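Local coordinates for glycerate dehydrogenase related protein (Thermoplasma acidophilum, PDB 3GVX), which belongs to the D-isomer specific 2-hydroxyacid dehydrogenases and probably reduces glyoxylate or hydroxypyruvate with a nicotinamide cofactor, at residues A138-Y151 and N159-Q173. Residues are numbered along the deposited sequence; the frame is centred on the assembly and turned at random.
Sequences AHLAKAFGMRVIAY and NVDVISESPADLFRQ
At the edge of the parallel Rossmann-type sheet of the NAD-binding domain, strand 147-151 receives the outermost strand 162-163, pairing Ile-149 with Val-162 and Ala-150 with Ile-163. Ala-150 N gives a nearly straight bond to Val-162 O (2.7 Å), and Ala-150 O accepts from both Ser-164 N and Ser-164 OG. Beta-branched Ile-149 and Val-162, suited to strands, lie side by side, CG1 to CB 3.7 Å. Where the pairing begins, Asp-161 OD2, rather than a backbone carbonyl of the edge strand, accepts from Val-148 N at 2.7 Å, 18° out of the carboxylate plane, and offers its syn lone pair to Lys-142 NZ at 2.9 Å. With chi1 at -61°, Lys-142 CG packs 3.4 Å from Asn-159 OD1; bends at chi2 and chi3 then curl NZ toward Asp-161 and Met-146 O. Were Lys-142 an alanine, the Asp-161 carboxylate would probably lose its salt-bridge mate, Met-146 O a donor and the Asn-159 amide its packed methylene. At the far end Pro-167 offers CG to the Tyr-151 ring face, 3.9 Å from the centroid and 13° off the normal, a CH-pi contact. Asp-161 OD2, its negative charge probably stabilised by Lys-142, thus ties the edge strand to helix 132-143.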
# COMPACT_ATOMS: atom_id res chain seq x y z
N ALA B 138 -7.23 -4.86 6.49
CA ALA B 138 -8.50 -4.48 5.89
C ALA B 138 -8.68 -2.96 5.73
O ALA B 138 -9.36 -2.51 4.82
CB ALA B 138 -9.66 -5.07 6.69
N HIS B 139 -8.06 -2.20 6.62
CA HIS B 139 -8.12 -0.74 6.57
C HIS B 139 -7.34 -0.29 5.34
O HIS B 139 -7.79 0.56 4.59
CB HIS B 139 -7.55 -0.12 7.86
CG HIS B 139 -6.96 1.24 7.70
ND1 HIS B 139 -7.70 2.40 7.78
CD2 HIS B 139 -5.68 1.64 7.49
CE1 HIS B 139 -6.91 3.44 7.63
NE2 HIS B 139 -5.67 3.01 7.45
N LEU B 140 -6.18 -0.90 5.11
CA LEU B 140 -5.37 -0.59 3.94
C LEU B 140 -6.06 -1.07 2.66
O LEU B 140 -6.09 -0.37 1.65
CB LEU B 140 -3.98 -1.22 4.06
CG LEU B 140 -3.07 -0.73 5.19
CD1 LEU B 140 -1.76 -1.52 5.13
CD2 LEU B 140 -2.84 0.78 5.09
N ALA B 141 -6.64 -2.27 2.72
CA ALA B 141 -7.34 -2.84 1.57
C ALA B 141 -8.50 -1.96 1.10
O ALA B 141 -8.69 -1.79 -0.10
CB ALA B 141 -7.82 -4.25 1.90
N LYS B 142 -9.25 -1.39 2.03
CA LYS B 142 -10.37 -0.51 1.68
C LYS B 142 -9.83 0.73 0.99
O LYS B 142 -10.41 1.22 0.05
CB LYS B 142 -11.18 -0.10 2.92
CG LYS B 142 -11.83 -1.25 3.66
CD LYS B 142 -12.63 -2.16 2.73
CE LYS B 142 -13.75 -1.42 2.00
NZ LYS B 142 -14.45 -2.33 1.03
N ALA B 143 -8.69 1.22 1.47
CA ALA B 143 -8.07 2.39 0.87
C ALA B 143 -7.66 2.10 -0.58
O ALA B 143 -7.80 2.94 -1.46
CB ALA B 143 -6.88 2.82 1.69
N PHE B 144 -7.14 0.90 -0.81
CA PHE B 144 -6.72 0.49 -2.15
C PHE B 144 -7.92 0.17 -3.03
O PHE B 144 -7.77 -0.19 -4.19
CB PHE B 144 -5.78 -0.73 -2.07
CG PHE B 144 -4.34 -0.37 -1.89
CD1 PHE B 144 -3.60 0.12 -2.95
CD2 PHE B 144 -3.72 -0.51 -0.67
CE1 PHE B 144 -2.28 0.46 -2.78
CE2 PHE B 144 -2.39 -0.16 -0.50
CZ PHE B 144 -1.67 0.33 -1.56
N GLY B 145 -9.11 0.29 -2.47
CA GLY B 145 -10.32 0.01 -3.21
C GLY B 145 -10.66 -1.47 -3.30
O GLY B 145 -11.47 -1.88 -4.12
N MSE B 146 -10.08 -2.28 -2.44
CA MSE B 146 -10.36 -3.71 -2.48
C MSE B 146 -11.64 -4.03 -1.74
O MSE B 146 -12.09 -3.25 -0.92
CB MSE B 146 -9.20 -4.48 -1.86
CG MSE B 146 -7.84 -3.99 -2.30
SE MSE B 146 -6.53 -5.11 -1.72
CE MSE B 146 -6.74 -6.34 -2.75
N ARG B 147 -12.20 -5.18 -2.04
CA ARG B 147 -13.40 -5.67 -1.39
C ARG B 147 -12.83 -6.63 -0.35
O ARG B 147 -11.86 -7.33 -0.62
CB ARG B 147 -14.26 -6.41 -2.42
CG ARG B 147 -15.50 -7.09 -1.88
CD ARG B 147 -16.20 -7.86 -3.02
NE ARG B 147 -17.51 -8.35 -2.60
CZ ARG B 147 -18.49 -7.56 -2.17
NH1 ARG B 147 -18.31 -6.25 -2.10
NH2 ARG B 147 -19.65 -8.10 -1.79
N VAL B 148 -13.42 -6.67 0.84
CA VAL B 148 -12.88 -7.53 1.88
C VAL B 148 -13.78 -8.65 2.38
O VAL B 148 -14.93 -8.43 2.75
CB VAL B 148 -12.37 -6.69 3.08
CG1 VAL B 148 -11.93 -7.59 4.22
CG2 VAL B 148 -11.21 -5.79 2.61
N ILE B 149 -13.24 -9.85 2.36
CA ILE B 149 -13.95 -11.02 2.81
C ILE B 149 -13.20 -11.55 4.02
O ILE B 149 -11.97 -11.70 4.00
CB ILE B 149 -14.04 -12.07 1.69
CG1 ILE B 149 -14.89 -11.48 0.56
CG2 ILE B 149 -14.63 -13.38 2.22
CD1 ILE B 149 -14.55 -11.98 -0.80
N ALA B 150 -13.93 -11.80 5.09
CA ALA B 150 -13.30 -12.27 6.29
C ALA B 150 -13.87 -13.56 6.79
O ALA B 150 -15.06 -13.84 6.70
CB ALA B 150 -13.38 -11.21 7.37
N TYR B 151 -12.96 -14.37 7.30
CA TYR B 151 -13.35 -15.61 7.88
C TYR B 151 -12.88 -15.48 9.30
O TYR B 151 -11.67 -15.43 9.57
CB TYR B 151 -12.66 -16.78 7.22
CG TYR B 151 -12.81 -18.00 8.07
CD1 TYR B 151 -14.03 -18.67 8.16
CD2 TYR B 151 -11.79 -18.38 8.92
CE1 TYR B 151 -14.22 -19.70 9.08
CE2 TYR B 151 -11.97 -19.41 9.85
CZ TYR B 151 -13.19 -20.06 9.92
OH TYR B 151 -13.37 -21.07 10.84
N ASN B 159 -14.91 -2.49 7.93
CA ASN B 159 -14.12 -2.64 6.71
C ASN B 159 -14.21 -4.03 6.09
O ASN B 159 -13.40 -4.40 5.25
CB ASN B 159 -12.65 -2.27 6.96
CG ASN B 159 -12.46 -0.79 7.12
OD1 ASN B 159 -13.19 0.01 6.53
ND2 ASN B 159 -11.47 -0.41 7.91
N VAL B 160 -15.22 -4.78 6.51
CA VAL B 160 -15.44 -6.11 5.98
C VAL B 160 -16.74 -6.15 5.18
O VAL B 160 -17.79 -5.80 5.70
CB VAL B 160 -15.56 -7.16 7.08
CG1 VAL B 160 -15.96 -8.49 6.46
CG2 VAL B 160 -14.26 -7.28 7.87
N ASP B 161 -16.66 -6.56 3.93
CA ASP B 161 -17.87 -6.60 3.13
C ASP B 161 -18.57 -7.95 3.14
O ASP B 161 -19.76 -8.03 2.93
CB ASP B 161 -17.53 -6.20 1.69
CG ASP B 161 -16.70 -4.95 1.62
OD1 ASP B 161 -17.18 -3.88 2.05
OD2 ASP B 161 -15.55 -5.02 1.15
N VAL B 162 -17.81 -9.01 3.39
CA VAL B 162 -18.38 -10.34 3.40
C VAL B 162 -17.79 -11.24 4.47
O VAL B 162 -16.57 -11.35 4.64
CB VAL B 162 -18.21 -11.05 2.03
CG1 VAL B 162 -18.88 -12.43 2.07
CG2 VAL B 162 -18.77 -10.19 0.90
N ILE B 163 -18.69 -11.88 5.21
CA ILE B 163 -18.28 -12.80 6.25
C ILE B 163 -18.48 -14.16 5.64
O ILE B 163 -19.57 -14.48 5.18
CB ILE B 163 -19.17 -12.67 7.47
CG1 ILE B 163 -19.16 -11.21 7.94
CG2 ILE B 163 -18.70 -13.64 8.55
CD1 ILE B 163 -20.12 -10.92 9.05
N SER B 164 -17.42 -14.95 5.60
CA SER B 164 -17.56 -16.27 5.02
C SER B 164 -17.98 -17.29 6.07
O SER B 164 -17.95 -17.03 7.28
CB SER B 164 -16.27 -16.69 4.31
OG SER B 164 -15.17 -16.70 5.18
N GLU B 165 -18.36 -18.46 5.59
CA GLU B 165 -18.84 -19.54 6.43
C GLU B 165 -17.77 -20.53 6.77
O GLU B 165 -17.84 -21.22 7.78
CB GLU B 165 -19.93 -20.26 5.68
CG GLU B 165 -20.83 -19.32 4.97
CD GLU B 165 -22.03 -20.04 4.47
OE1 GLU B 165 -21.86 -21.17 3.97
OE2 GLU B 165 -23.14 -19.48 4.57
N SER B 166 -16.77 -20.59 5.92
CA SER B 166 -15.70 -21.52 6.13
C SER B 166 -14.52 -21.01 5.36
O SER B 166 -14.64 -20.10 4.55
CB SER B 166 -16.11 -22.89 5.61
OG SER B 166 -16.60 -22.80 4.28
N PRO B 167 -13.34 -21.56 5.64
CA PRO B 167 -12.12 -21.15 4.95
C PRO B 167 -12.24 -21.49 3.46
O PRO B 167 -11.77 -20.74 2.61
CB PRO B 167 -11.04 -21.95 5.67
CG PRO B 167 -11.59 -22.07 7.06
CD PRO B 167 -13.03 -22.40 6.81
N ALA B 168 -12.88 -22.61 3.15
CA ALA B 168 -13.05 -23.00 1.75
C ALA B 168 -13.92 -21.97 1.06
O ALA B 168 -13.67 -21.59 -0.07
CB ALA B 168 -13.67 -24.41 1.63
N ASP B 169 -14.95 -21.51 1.76
CA ASP B 169 -15.84 -20.50 1.21
C ASP B 169 -15.09 -19.19 0.99
O ASP B 169 -15.35 -18.47 0.04
CB ASP B 169 -17.05 -20.29 2.13
CG ASP B 169 -17.93 -19.13 1.70
OD1 ASP B 169 -18.25 -19.03 0.49
OD2 ASP B 169 -18.32 -18.31 2.55
N LEU B 170 -14.14 -18.89 1.87
CA LEU B 170 -13.33 -17.68 1.76
C LEU B 170 -12.46 -17.76 0.52
O LEU B 170 -12.43 -16.85 -0.29
CB LEU B 170 -12.46 -17.49 3.01
CG LEU B 170 -11.59 -16.23 3.02
CD1 LEU B 170 -12.36 -15.02 3.58
CD2 LEU B 170 -10.36 -16.52 3.88
N PHE B 171 -11.74 -18.87 0.36
CA PHE B 171 -10.89 -19.06 -0.82
C PHE B 171 -11.69 -18.92 -2.10
O PHE B 171 -11.21 -18.39 -3.09
CB PHE B 171 -10.21 -20.44 -0.80
CG PHE B 171 -8.94 -20.47 0.00
CD1 PHE B 171 -8.94 -20.15 1.35
CD2 PHE B 171 -7.73 -20.79 -0.60
CE1 PHE B 171 -7.75 -20.12 2.08
CE2 PHE B 171 -6.53 -20.76 0.13
CZ PHE B 171 -6.55 -20.42 1.47
N ARG B 172 -12.93 -19.40 -2.06
CA ARG B 172 -13.79 -19.34 -3.23
C ARG B 172 -14.18 -17.94 -3.66
O ARG B 172 -14.49 -17.72 -4.83
CB ARG B 172 -15.05 -20.17 -2.98
CG ARG B 172 -14.85 -21.67 -3.11
CD ARG B 172 -16.18 -22.31 -3.46
NE ARG B 172 -17.09 -22.35 -2.32
CZ ARG B 172 -17.02 -23.22 -1.33
NH1 ARG B 172 -16.07 -24.14 -1.33
NH2 ARG B 172 -17.90 -23.18 -0.33
N GLN B 173 -14.18 -16.99 -2.73
CA GLN B 173 -14.55 -15.62 -3.05
C GLN B 173 -13.35 -14.69 -3.11
O GLN B 173 -13.51 -13.49 -3.24
CB GLN B 173 -15.51 -15.07 -1.99
CG GLN B 173 -16.77 -15.88 -1.77
CD GLN B 173 -17.62 -15.29 -0.68
OE1 GLN B 173 -18.17 -14.20 -0.83
NE2 GLN B 173 -17.73 -15.99 0.44
O HOH W 1 -10.58 2.12 8.71